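Local coordinates for coiled-coil and C2 domain-containing protein 1-like (Drosophila melanogaster, PDB 6EI6) that binds monophosphorylated phosphatidylinositols and regulates endosomal protein sorting through the ESCRT pathway, probably by preventing inappropriate polymerisation of the ESCRT-III component Shrub, at residues Asp117-Tyr130 / Ser165-Arg179. Numbering follows the deposited sequence.
Sequences DSELEIVVVRGISY and SSPDYDERFKVDIQR
Ser165 receives Tyr130 N on its backbone O at 2.9 Å, at one end of an antiparallel strand pair in the C2-domain beta-sandwich: edge strand 171-176 runs beside 119-128 with their directions 157° apart. The same Ser165 O lies over one face of the Tyr130 ring, and Ser166 OG accepts Ser129 N. Pro167 bonds through its O to Gly127 N, while its CG packs 3.5 Å from Tyr130 CE2. Tyr169 OH then meets Tyr130 OH at 3.1 Å, each hydroxyl in the plane of the other's ring; either may donate. With an alanine in place of Tyr130 the ring and hydroxyl are gone, which would probably open a gap beside Pro167 CG and free the Tyr169 hydroxyl to shift, its bond to Thr140 being weak. Irregular pairing here coincides with a classic beta bulge, in which Val125 and Arg126 both face Glu244 on strand 241-249.

From Glu171 to Val175 the register is regular, with hydrogen-bonded pairs at Val124, Ile122 and Leu120. Arg172 and Lys174 line one face. Arg172 NH1 makes a 2.8 Å salt bridge to Glu121 OE2, yet the N-H is poorly aimed, so the hydrogen bond is weak. Glu121 reaches it with CG anti to the backbone N (chi1 -176°), its carboxylate steeply turned from the guanidinium plane; OE2 also pairs with Arg248. Val123 CG2 sits over the rim of one guanidinium face. On the other face of the sheet, Phe173 CE1 touches Val124 CG2 at 4.0 Å.

At the end of the strand, Asp176 OD1 accepts Ser118 OG on its anti side, out of the carboxylate plane, and just past it Ile177 CG2 packs on Leu120 CB. Arg179 NE finally donates to Asp117 O at 2.7 Å, the N-H straight at 180° and the oxygen exactly in the guanidinium plane.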
ATOM      1  N   ASP A 117      -7.378  12.343   9.396  1.00 59.80           N
ATOM      2  CA  ASP A 117      -7.423  10.994   9.943  1.00 58.93           C
ATOM      3  C   ASP A 117      -8.553  10.169   9.334  1.00 60.18           C
ATOM      4  O   ASP A 117      -8.433   8.942   9.218  1.00 58.18           O
ATOM      5  CB  ASP A 117      -7.584  11.067  11.472  1.00 60.70           C
ATOM      6  CG  ASP A 117      -7.459   9.703  12.146  1.00 67.02           C
ATOM      7  OD1 ASP A 117      -6.308   9.203  12.266  1.00 68.55           O
ATOM      8  OD2 ASP A 117      -8.509   9.136  12.543  1.00 64.51           O
ATOM      9  N   SER A 118      -9.657  10.811   8.957  1.00 62.33           N
ATOM     10  CA  SER A 118     -10.847  10.115   8.488  1.00 59.44           C
ATOM     11  C   SER A 118     -10.898   9.981   6.972  1.00 57.50           C
ATOM     12  O   SER A 118     -11.900   9.493   6.444  1.00 61.43           O
ATOM     13  CB  SER A 118     -12.103  10.839   8.976  1.00 58.40           C
ATOM     14  OG  SER A 118     -12.236  12.100   8.330  1.00 61.86           O
ATOM     15  N   GLU A 119      -9.847  10.383   6.265  1.00 54.89           N
ATOM     16  CA  GLU A 119      -9.899  10.558   4.821  1.00 56.65           C
ATOM     17  C   GLU A 119      -9.062   9.518   4.092  1.00 58.51           C
ATOM     18  O   GLU A 119      -7.871   9.344   4.386  1.00 56.27           O
ATOM     19  CB  GLU A 119      -9.420  11.953   4.429  1.00 53.95           C
ATOM     20  CG  GLU A 119     -10.518  12.964   4.516  1.00 58.27           C
ATOM     21  CD  GLU A 119     -10.131  14.305   3.948  1.00 67.65           C
ATOM     22  OE1 GLU A 119      -8.907  14.578   3.782  1.00 62.62           O
ATOM     23  OE2 GLU A 119     -11.074  15.086   3.666  1.00 71.92           O
ATOM     24  N   LEU A 120      -9.681   8.862   3.117  1.00 54.79           N
ATOM     25  CA  LEU A 120      -8.979   8.082   2.114  1.00 48.73           C
ATOM     26  C   LEU A 120      -9.060   8.828   0.794  1.00 47.19           C
ATOM     27  O   LEU A 120     -10.140   9.279   0.402  1.00 49.95           O
ATOM     28  CB  LEU A 120      -9.584   6.687   1.987  1.00 49.14           C
ATOM     29  CG  LEU A 120      -8.867   5.806   0.976  1.00 48.26           C
ATOM     30  CD1 LEU A 120      -8.684   4.387   1.496  1.00 44.43           C
ATOM     31  CD2 LEU A 120      -9.656   5.808  -0.313  1.00 52.76           C
ATOM     32  N   GLU A 121      -7.926   8.957   0.116  1.00 44.28           N
ATOM     33  CA  GLU A 121      -7.853   9.616  -1.176  1.00 45.68           C
ATOM     34  C   GLU A 121      -7.552   8.599  -2.274  1.00 47.48           C
ATOM     35  O   GLU A 121      -6.694   7.726  -2.104  1.00 45.20           O
ATOM     36  CB  GLU A 121      -6.779  10.704  -1.171  1.00 47.29           C
ATOM     37  CG  GLU A 121      -6.716  11.488  -2.465  1.00 49.24           C
ATOM     38  CD  GLU A 121      -5.690  12.586  -2.424  1.00 58.84           C
ATOM     39  OE1 GLU A 121      -6.081  13.747  -2.149  1.00 62.34           O
ATOM     40  OE2 GLU A 121      -4.492  12.280  -2.655  1.00 60.31           O
ATOM     41  N   ILE A 122      -8.252   8.720  -3.409  1.00 49.48           N
ATOM     42  CA  ILE A 122      -8.008   7.905  -4.599  1.00 45.90           C
ATOM     43  C   ILE A 122      -7.560   8.825  -5.726  1.00 48.47           C
ATOM     44  O   ILE A 122      -8.181   9.868  -5.964  1.00 51.30           O
ATOM     45  CB  ILE A 122      -9.252   7.106  -5.013  1.00 41.97           C
ATOM     46  CG1 ILE A 122      -9.600   6.108  -3.922  1.00 43.43           C
ATOM     47  CG2 ILE A 122      -9.011   6.382  -6.326  1.00 40.01           C
ATOM     48  CD1 ILE A 122     -11.010   5.606  -4.001  1.00 45.52           C
ATOM     49  N   VAL A 123      -6.479   8.451  -6.407  1.00 43.24           N
ATOM     50  CA  VAL A 123      -5.930   9.231  -7.507  1.00 42.09           C
ATOM     51  C   VAL A 123      -5.935   8.354  -8.746  1.00 49.72           C
ATOM     52  O   VAL A 123      -5.275   7.306  -8.772  1.00 49.19           O
ATOM     53  CB  VAL A 123      -4.508   9.721  -7.212  1.00 46.23           C
ATOM     54  CG1 VAL A 123      -4.020  10.592  -8.344  1.00 44.81           C
ATOM     55  CG2 VAL A 123      -4.457  10.473  -5.875  1.00 47.18           C
ATOM     56  N   VAL A 124      -6.688   8.768  -9.764  1.00 49.99           N
ATOM     57  CA  VAL A 124      -6.630   8.137 -11.076  1.00 46.64           C
ATOM     58  C   VAL A 124      -5.595   8.923 -11.873  1.00 50.02           C
ATOM     59  O   VAL A 124      -5.807  10.092 -12.197  1.00 53.24           O
ATOM     60  CB  VAL A 124      -8.002   8.119 -11.766  1.00 47.19           C
ATOM     61  CG1 VAL A 124      -7.969   7.271 -13.030  1.00 47.73           C
ATOM     62  CG2 VAL A 124      -9.074   7.586 -10.823  1.00 42.29           C
ATOM     63  N   VAL A 125      -4.468   8.290 -12.178  1.00 50.10           N
ATOM     64  CA  VAL A 125      -3.296   9.004 -12.665  1.00 55.86           C
ATOM     65  C   VAL A 125      -3.211   9.012 -14.188  1.00 55.14           C
ATOM     66  O   VAL A 125      -2.869  10.027 -14.787  1.00 56.85           O
ATOM     67  CB  VAL A 125      -2.010   8.421 -12.034  1.00 53.64           C
ATOM     68  CG1 VAL A 125      -0.801   9.168 -12.530  1.00 49.57           C
ATOM     69  CG2 VAL A 125      -2.088   8.479 -10.520  1.00 49.26           C
ATOM     70  N   ARG A 126      -3.436   7.878 -14.843  1.00 53.18           N
ATOM     71  CA  ARG A 126      -3.260   7.860 -16.291  1.00 54.47           C
ATOM     72  C   ARG A 126      -3.565   6.462 -16.795  1.00 60.08           C
ATOM     73  O   ARG A 126      -3.453   5.476 -16.059  1.00 58.14           O
ATOM     74  CB  ARG A 126      -1.840   8.278 -16.746  1.00 53.43           C
ATOM     75  CG  ARG A 126      -0.715   7.366 -16.294  1.00 60.05           C
ATOM     76  CD  ARG A 126       0.682   7.833 -16.747  1.00 58.11           C
ATOM     77  NE  ARG A 126       1.576   6.679 -16.897  1.00 71.40           N
ATOM     78  CZ  ARG A 126       2.906   6.740 -17.008  1.00 77.30           C
ATOM     79  NH1 ARG A 126       3.535   7.911 -16.989  1.00 78.03           N
ATOM     80  NH2 ARG A 126       3.613   5.619 -17.142  1.00 70.52           N
ATOM     81  N   GLY A 127      -3.969   6.399 -18.061  1.00 59.39           N
ATOM     82  CA  GLY A 127      -4.025   5.158 -18.800  1.00 53.64           C
ATOM     83  C   GLY A 127      -2.809   5.076 -19.704  1.00 57.91           C
ATOM     84  O   GLY A 127      -2.209   6.087 -20.076  1.00 55.34           O
ATOM     85  N   ILE A 128      -2.429   3.851 -20.029  1.00 57.36           N
ATOM     86  CA  ILE A 128      -1.196   3.576 -20.751  1.00 60.36           C
ATOM     87  C   ILE A 128      -1.562   2.616 -21.871  1.00 59.18           C
ATOM     88  O   ILE A 128      -1.738   1.418 -21.626  1.00 58.00           O
ATOM     89  CB  ILE A 128      -0.099   2.979 -19.853  1.00 57.27           C
ATOM     90  CG1 ILE A 128      -0.002   3.731 -18.528  1.00 60.00           C
ATOM     91  CG2 ILE A 128       1.227   2.970 -20.596  1.00 53.52           C
ATOM     92  CD1 ILE A 128       1.264   3.409 -17.747  1.00 61.47           C
ATOM     93  N   SER A 129      -1.705   3.137 -23.087  1.00 61.44           N
ATOM     94  CA  SER A 129      -1.801   2.331 -24.297  1.00 58.22           C
ATOM     95  C   SER A 129      -2.912   1.283 -24.217  1.00 55.72           C
ATOM     96  O   SER A 129      -2.681   0.079 -24.322  1.00 54.70           O
ATOM     97  CB  SER A 129      -0.445   1.701 -24.599  1.00 56.11           C
ATOM     98  OG  SER A 129       0.573   2.677 -24.432  1.00 63.01           O
ATOM     99  N   TYR A 130      -4.132   1.776 -24.005  1.00 58.24           N
ATOM    100  CA  TYR A 130      -5.314   0.925 -24.105  1.00 61.53           C
ATOM    101  C   TYR A 130      -5.313   0.178 -25.435  1.00 61.24           C
ATOM    102  O   TYR A 130      -4.903   0.717 -26.469  1.00 57.94           O
ATOM    103  CB  TYR A 130      -6.596   1.760 -23.990  1.00 61.37           C
ATOM    104  CG  TYR A 130      -6.802   2.510 -22.685  1.00 62.95           C
ATOM    105  CD1 TYR A 130      -6.218   2.084 -21.495  1.00 60.82           C
ATOM    106  CD2 TYR A 130      -7.606   3.645 -22.643  1.00 64.91           C
ATOM    107  CE1 TYR A 130      -6.423   2.789 -20.295  1.00 61.53           C
ATOM    108  CE2 TYR A 130      -7.815   4.353 -21.453  1.00 61.94           C
ATOM    109  CZ  TYR A 130      -7.223   3.927 -20.285  1.00 59.29           C
ATOM    110  OH  TYR A 130      -7.445   4.643 -19.120  1.00 56.91           O
ATOM    111  N   SER A 165      -4.976   7.131 -26.691  1.00 66.70           N
ATOM    112  CA  SER A 165      -4.903   5.779 -26.136  1.00 64.42           C
ATOM    113  C   SER A 165      -4.207   5.734 -24.774  1.00 62.40           C
ATOM    114  O   SER A 165      -4.292   4.715 -24.081  1.00 60.66           O
ATOM    115  CB  SER A 165      -4.156   4.872 -27.119  1.00 65.90           C
ATOM    116  OG  SER A 165      -4.187   3.502 -26.744  1.00 65.06           O
ATOM    117  N   SER A 166      -3.507   6.797 -24.392  1.00 61.96           N
ATOM    118  CA  SER A 166      -2.752   6.866 -23.139  1.00 60.08           C
ATOM    119  C   SER A 166      -3.180   8.126 -22.397  1.00 57.46           C
ATOM    120  O   SER A 166      -2.419   9.097 -22.294  1.00 56.14           O
ATOM    121  CB  SER A 166      -1.243   6.855 -23.398  1.00 59.28           C
ATOM    122  OG  SER A 166      -0.812   5.588 -23.892  1.00 60.36           O
ATOM    123  N   PRO A 167      -4.414   8.144 -21.890  1.00 56.72           N
ATOM    124  CA  PRO A 167      -4.938   9.345 -21.230  1.00 55.37           C
ATOM    125  C   PRO A 167      -4.149   9.732 -19.990  1.00 62.95           C
ATOM    126  O   PRO A 167      -3.607   8.881 -19.274  1.00 59.19           O
ATOM    127  CB  PRO A 167      -6.361   8.936 -20.837  1.00 56.28           C
ATOM    128  CG  PRO A 167      -6.396   7.465 -20.884  1.00 58.14           C
ATOM    129  CD  PRO A 167      -5.413   7.064 -21.940  1.00 60.47           C
ATOM    130  N   ASP A 168      -4.165  11.025 -19.696  1.00 60.69           N
ATOM    131  CA  ASP A 168      -3.567  11.570 -18.489  1.00 54.46           C
ATOM    132  C   ASP A 168      -4.655  12.245 -17.658  1.00 59.76           C
ATOM    133  O   ASP A 168      -4.654  13.468 -17.529  1.00 64.70           O
ATOM    134  CB  ASP A 168      -2.424  12.550 -18.837  1.00 60.25           C
ATOM    135  CG  ASP A 168      -1.083  11.845 -19.047  1.00 65.78           C
ATOM    136  OD1 ASP A 168      -0.393  12.138 -20.049  1.00 65.39           O
ATOM    137  OD2 ASP A 168      -0.700  11.004 -18.200  1.00 70.33           O
ATOM    138  N   TYR A 169      -5.579  11.452 -17.105  1.00 60.98           N
ATOM    139  CA  TYR A 169      -6.401  11.923 -15.989  1.00 58.33           C
ATOM    140  C   TYR A 169      -5.509  12.309 -14.819  1.00 65.06           C
ATOM    141  O   TYR A 169      -4.483  11.687 -14.568  1.00 68.91           O
ATOM    142  CB  TYR A 169      -7.368  10.838 -15.502  1.00 54.06           C
ATOM    143  CG  TYR A 169      -7.887   9.858 -16.540  1.00 62.28           C
ATOM    144  CD1 TYR A 169      -9.040  10.132 -17.277  1.00 65.65           C
ATOM    145  CD2 TYR A 169      -7.250   8.643 -16.754  1.00 55.58           C
ATOM    146  CE1 TYR A 169      -9.528   9.225 -18.212  1.00 61.55           C
ATOM    147  CE2 TYR A 169      -7.730   7.739 -17.687  1.00 60.01           C
ATOM    148  CZ  TYR A 169      -8.867   8.034 -18.411  1.00 58.94           C
ATOM    149  OH  TYR A 169      -9.330   7.121 -19.333  1.00 63.61           O
ATOM    150  N   ASP A 170      -5.899  13.310 -14.053  1.00 61.58           N
ATOM    151  CA  ASP A 170      -5.107  13.612 -12.864  1.00 55.92           C
ATOM    152  C   ASP A 170      -6.060  14.084 -11.793  1.00 59.13           C
ATOM    153  O   ASP A 170      -5.963  15.199 -11.295  1.00 63.80           O
ATOM    154  CB  ASP A 170      -4.027  14.649 -13.128  1.00 55.50           C
ATOM    155  CG  ASP A 170      -2.818  14.047 -13.812  1.00 68.67           C
ATOM    156  OD1 ASP A 170      -2.313  13.012 -13.327  1.00 72.97           O
ATOM    157  OD2 ASP A 170      -2.380  14.593 -14.845  1.00 73.44           O
ATOM    158  N   GLU A 171      -6.991  13.209 -11.446  1.00 51.87           N
ATOM    159  CA  GLU A 171      -8.100  13.577 -10.589  1.00 57.23           C
ATOM    160  C   GLU A 171      -8.033  12.799  -9.295  1.00 53.95           C
ATOM    161  O   GLU A 171      -7.786  11.587  -9.301  1.00 53.54           O
ATOM    162  CB  GLU A 171      -9.443  13.331 -11.278  1.00 60.74           C
ATOM    163  CG  GLU A 171      -9.907  14.509 -12.113  1.00 59.89           C
ATOM    164  CD  GLU A 171     -11.065  14.147 -13.013  1.00 61.63           C
ATOM    165  OE1 GLU A 171     -12.208  14.051 -12.489  1.00 62.92           O
ATOM    166  OE2 GLU A 171     -10.824  13.944 -14.233  1.00 57.16           O
ATOM    167  N   ARG A 172      -8.280  13.518  -8.202  1.00 52.89           N
ATOM    168  CA  ARG A 172      -8.257  12.999  -6.848  1.00 49.12           C
ATOM    169  C   ARG A 172      -9.668  13.019  -6.284  1.00 49.75           C
ATOM    170  O   ARG A 172     -10.400  13.996  -6.463  1.00 57.08           O
ATOM    171  CB  ARG A 172      -7.332  13.841  -5.963  1.00 50.35           C
ATOM    172  CG  ARG A 172      -6.112  14.402  -6.672  1.00 54.09           C
ATOM    173  CD  ARG A 172      -5.087  15.004  -5.690  1.00 60.83           C
ATOM    174  NE  ARG A 172      -3.709  14.891  -6.208  1.00 70.24           N
ATOM    175  CZ  ARG A 172      -2.696  14.238  -5.616  1.00 67.14           C
ATOM    176  NH1 ARG A 172      -2.855  13.636  -4.437  1.00 63.91           N
ATOM    177  NH2 ARG A 172      -1.504  14.197  -6.205  1.00 67.71           N
ATOM    178  N   PHE A 173     -10.051  11.951  -5.593  1.00 47.18           N
ATOM    179  CA  PHE A 173     -11.350  11.879  -4.940  1.00 46.37           C
ATOM    180  C   PHE A 173     -11.115  11.480  -3.495  1.00 50.29           C
ATOM    181  O   PHE A 173     -10.302  10.595  -3.225  1.00 56.28           O
ATOM    182  CB  PHE A 173     -12.299  10.865  -5.626  1.00 47.30           C
ATOM    183  CG  PHE A 173     -12.328  10.970  -7.143  1.00 55.88           C
ATOM    184  CD1 PHE A 173     -11.296  10.450  -7.920  1.00 52.92           C
ATOM    185  CD2 PHE A 173     -13.383  11.584  -7.790  1.00 55.69           C
ATOM    186  CE1 PHE A 173     -11.310  10.554  -9.301  1.00 54.78           C
ATOM    187  CE2 PHE A 173     -13.403  11.684  -9.175  1.00 49.72           C
ATOM    188  CZ  PHE A 173     -12.370  11.171  -9.927  1.00 53.94           C
ATOM    189  N   LYS A 174     -11.795  12.146  -2.565  1.00 51.79           N
ATOM    190  CA  LYS A 174     -11.650  11.858  -1.144  1.00 50.81           C
ATOM    191  C   LYS A 174     -12.945  11.273  -0.603  1.00 49.74           C
ATOM    192  O   LYS A 174     -14.036  11.668  -1.012  1.00 56.21           O
ATOM    193  CB  LYS A 174     -11.273  13.110  -0.355  1.00 52.36           C
ATOM    194  CG  LYS A 174      -9.850  13.641  -0.619  1.00 54.57           C
ATOM    195  CD  LYS A 174      -9.514  14.792   0.347  1.00 57.19           C
ATOM    196  CE  LYS A 174      -8.417  15.703  -0.191  1.00 65.87           C
ATOM    197  NZ  LYS A 174      -8.014  16.756   0.796  1.00 70.45           N
ATOM    198  N   VAL A 175     -12.838  10.322   0.308  1.00 47.21           N
ATOM    199  CA  VAL A 175     -14.022   9.758   0.935  1.00 56.36           C
ATOM    200  C   VAL A 175     -13.761   9.643   2.437  1.00 59.87           C
ATOM    201  O   VAL A 175     -12.615   9.680   2.898  1.00 58.92           O
ATOM    202  CB  VAL A 175     -14.410   8.392   0.307  1.00 54.31           C
ATOM    203  CG1 VAL A 175     -13.550   7.267   0.860  1.00 54.74           C
ATOM    204  CG2 VAL A 175     -15.872   8.109   0.534  1.00 59.99           C
ATOM    205  N   ASP A 176     -14.850   9.544   3.204  1.00 59.06           N
ATOM    206  CA  ASP A 176     -14.787   9.410   4.657  1.00 60.03           C
ATOM    207  C   ASP A 176     -14.803   7.942   5.061  1.00 63.20           C
ATOM    208  O   ASP A 176     -15.649   7.166   4.605  1.00 63.31           O
ATOM    209  CB  ASP A 176     -15.960  10.126   5.327  1.00 59.34           C
ATOM    210  CG  ASP A 176     -15.636  11.558   5.692  1.00 71.65           C
ATOM    211  OD1 ASP A 176     -14.455  11.847   6.029  1.00 67.45           O
ATOM    212  OD2 ASP A 176     -16.567  12.400   5.616  1.00 76.64           O
ATOM    213  N   ILE A 177     -13.878   7.574   5.936  1.00 64.66           N
ATOM    214  CA  ILE A 177     -13.857   6.254   6.543  1.00 68.97           C
ATOM    215  C   ILE A 177     -13.997   6.437   8.047  1.00 67.11           C
ATOM    216  O   ILE A 177     -13.764   7.523   8.586  1.00 65.50           O
ATOM    217  CB  ILE A 177     -12.566   5.485   6.202  1.00 65.03           C
ATOM    218  CG1 ILE A 177     -11.356   6.242   6.760  1.00 61.61           C
ATOM    219  CG2 ILE A 177     -12.452   5.278   4.693  1.00 59.33           C
ATOM    220  CD1 ILE A 177     -10.032   5.882   6.118  1.00 63.12           C
ATOM    221  N   GLN A 178     -14.393   5.359   8.725  1.00 67.28           N
ATOM    222  CA  GLN A 178     -14.370   5.296  10.186  1.00 68.26           C
ATOM    223  C   GLN A 178     -13.404   4.196  10.610  1.00 66.44           C
ATOM    224  O   GLN A 178     -13.783   3.021  10.674  1.00 69.94           O
ATOM    225  CB  GLN A 178     -15.752   5.042  10.763  1.00 72.84           C
ATOM    226  CG  GLN A 178     -16.746   6.137  10.497  1.00 77.46           C
ATOM    227  CD  GLN A 178     -17.789   5.700   9.500  1.00 79.04           C
ATOM    228  OE1 GLN A 178     -18.555   4.758   9.751  1.00 75.38           O
ATOM    229  NE2 GLN A 178     -17.821   6.371   8.351  1.00 78.19           N
ATOM    230  N   ARG A 179     -12.169   4.593  10.932  1.00 62.11           N
ATOM    231  CA  ARG A 179     -11.186   3.661  11.469  1.00 59.81           C
ATOM    232  C   ARG A 179     -11.728   2.866  12.652  1.00 67.33           C
ATOM    233  O   ARG A 179     -11.301   1.726  12.881  1.00 66.45           O
ATOM    234  CB  ARG A 179      -9.934   4.429  11.881  1.00 56.11           C
ATOM    235  CG  ARG A 179      -9.180   5.009  10.719  1.00 52.73           C
ATOM    236  CD  ARG A 179      -8.088   5.934  11.183  1.00 52.57           C
ATOM    237  NE  ARG A 179      -7.422   6.603  10.067  1.00 52.38           N
ATOM    238  CZ  ARG A 179      -6.346   6.127   9.453  1.00 50.64           C
ATOM    239  NH1 ARG A 179      -5.830   4.977   9.856  1.00 51.14           N
ATOM    240  NH2 ARG A 179      -5.784   6.793   8.446  1.00 49.55           N
TER